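PDB 4O8V: probable alginate O-acetylase AlgJ, which probably adds acetyl groups to the mannuronate residues of alginate, together with AlgI and AlgF, during biosynthesis of this biofilm polysaccharide. Local coordinates for residues A213-S218 / V270-P275. Numbering follows the deposited sequence.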
# COMPACT_ATOMS: atom_id res chain seq x y z
N ALA A 213 -9.33 -3.71 10.52
CA ALA A 213 -9.48 -4.18 9.14
C ALA A 213 -8.35 -3.62 8.27
O ALA A 213 -7.93 -2.48 8.47
CB ALA A 213 -10.85 -3.79 8.54
N LEU A 214 -7.89 -4.43 7.33
CA LEU A 214 -6.86 -4.01 6.38
C LEU A 214 -7.52 -3.90 5.01
O LEU A 214 -8.21 -4.83 4.59
CB LEU A 214 -5.68 -5.01 6.35
CG LEU A 214 -4.65 -4.83 5.23
CD1 LEU A 214 -3.94 -3.49 5.34
CD2 LEU A 214 -3.63 -5.99 5.31
N VAL A 215 -7.35 -2.74 4.36
CA VAL A 215 -7.82 -2.53 3.00
C VAL A 215 -6.67 -2.01 2.14
O VAL A 215 -5.88 -1.19 2.60
CB VAL A 215 -9.01 -1.53 2.95
CG1 VAL A 215 -9.57 -1.44 1.52
CG2 VAL A 215 -10.07 -1.98 3.90
N GLY A 216 -6.57 -2.51 0.92
CA GLY A 216 -5.51 -2.06 0.04
C GLY A 216 -5.40 -2.84 -1.25
O GLY A 216 -6.38 -3.40 -1.77
N THR A 217 -4.18 -2.88 -1.76
CA THR A 217 -3.87 -3.42 -3.07
C THR A 217 -3.16 -4.76 -2.93
O THR A 217 -3.25 -5.43 -1.89
CB THR A 217 -2.96 -2.47 -3.90
OG1 THR A 217 -1.67 -2.41 -3.28
CG2 THR A 217 -3.55 -1.06 -3.95
N SER A 218 -2.48 -5.16 -4.00
CA SER A 218 -1.65 -6.36 -3.95
C SER A 218 -0.53 -6.25 -2.91
O SER A 218 -0.02 -7.28 -2.46
CB SER A 218 -1.06 -6.64 -5.35
OG SER A 218 -0.36 -5.52 -5.85
N VAL A 270 -9.20 1.01 10.80
CA VAL A 270 -9.02 0.53 9.43
C VAL A 270 -7.66 1.02 8.92
O VAL A 270 -7.40 2.22 8.88
CB VAL A 270 -10.13 1.00 8.49
CG1 VAL A 270 -9.82 0.58 7.04
CG2 VAL A 270 -11.48 0.47 8.94
N VAL A 271 -6.80 0.08 8.55
CA VAL A 271 -5.54 0.43 7.93
C VAL A 271 -5.77 0.41 6.42
O VAL A 271 -6.19 -0.61 5.86
CB VAL A 271 -4.41 -0.55 8.31
CG1 VAL A 271 -3.13 -0.27 7.49
CG2 VAL A 271 -4.11 -0.49 9.78
N TRP A 272 -5.51 1.54 5.77
CA TRP A 272 -5.75 1.67 4.33
C TRP A 272 -4.43 1.88 3.61
O TRP A 272 -3.84 2.97 3.67
CB TRP A 272 -6.68 2.85 4.06
CG TRP A 272 -7.13 2.96 2.64
CD1 TRP A 272 -6.90 2.07 1.61
CD2 TRP A 272 -7.93 4.02 2.07
NE1 TRP A 272 -7.50 2.51 0.46
CE2 TRP A 272 -8.13 3.70 0.71
CE3 TRP A 272 -8.48 5.19 2.58
CZ2 TRP A 272 -8.87 4.53 -0.16
CZ3 TRP A 272 -9.21 6.02 1.73
CH2 TRP A 272 -9.40 5.68 0.37
N GLU A 273 -3.97 0.84 2.93
CA GLU A 273 -2.71 0.87 2.20
C GLU A 273 -2.94 1.43 0.79
O GLU A 273 -3.77 0.94 0.02
CB GLU A 273 -2.09 -0.53 2.18
CG GLU A 273 -0.98 -0.70 1.16
CD GLU A 273 -1.46 -1.39 -0.12
OE1 GLU A 273 -2.13 -2.45 -0.03
OE2 GLU A 273 -1.14 -0.88 -1.22
N PHE A 274 -2.21 2.50 0.48
CA PHE A 274 -2.47 3.35 -0.69
C PHE A 274 -1.12 3.80 -1.25
O PHE A 274 -0.53 4.78 -0.78
CB PHE A 274 -3.34 4.57 -0.27
CG PHE A 274 -4.02 5.28 -1.42
CD1 PHE A 274 -3.31 5.71 -2.53
CD2 PHE A 274 -5.41 5.51 -1.38
CE1 PHE A 274 -3.96 6.39 -3.58
CE2 PHE A 274 -6.07 6.17 -2.43
CZ PHE A 274 -5.34 6.60 -3.54
N PRO A 275 -0.59 3.07 -2.24
CA PRO A 275 0.72 3.44 -2.78
C PRO A 275 0.68 4.82 -3.49
O PRO A 275 -0.33 5.14 -4.12
CB PRO A 275 1.02 2.31 -3.79
CG PRO A 275 0.16 1.14 -3.31
CD PRO A 275 -1.12 1.84 -2.84
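Glu273 grips Thr217 with both carboxylate oxygens, just past the end of strand 213-215. Glu273 OE1 takes the backbone N of Thr217 at 2.7 Å, from the syn side but 34° out of the carboxylate plane. Glu273 OE2 uses its syn lone pair for the hydroxyl OG1 of Thr217, 2.6 Å away. The chain of Glu273 bends at chi2 (-99°), which brings OE1 of Glu273 to 3.4 Å from Gly216 CA. Ser220 OG is also hydrogen-bonded to Glu273 OE1, and Thr217 OG1 N-caps the helix starting at Ser218 through Tyr219 N. With an alanine here, the N and hydroxyl of Thr217 and the hydroxyl of Ser220 would probably lose this partner, and the turn before Ser218 would be less fixed. The strand pair continues this close part. Val271 N to Ala213 O (2.8 Å), Val215 N to Val271 O (2.9 Å) and Glu273 N to Val215 O (2.8 Å) form a parallel ladder. Side chains meet on both faces: Val215 CG2 with Val270 CG1 (4.1 Å), and Leu214 CD1 with Val271 CG1 (4.0 Å). By contrast, Ser218 is partly exposed and its side chain makes no contact with 270-275. It is the nucleophile by similarity; its OG is hydrogen-bonded to NE2 of His122, the proton acceptor by similarity. Both are central strands of the parallel sheet of this SGNH hydrolase-like fold. Strand 55-61 flanks 270-275, and strand 239-241 flanks 213-215. Helices 31-51 and 250-257 pack on the face bearing Val270 and Trp272.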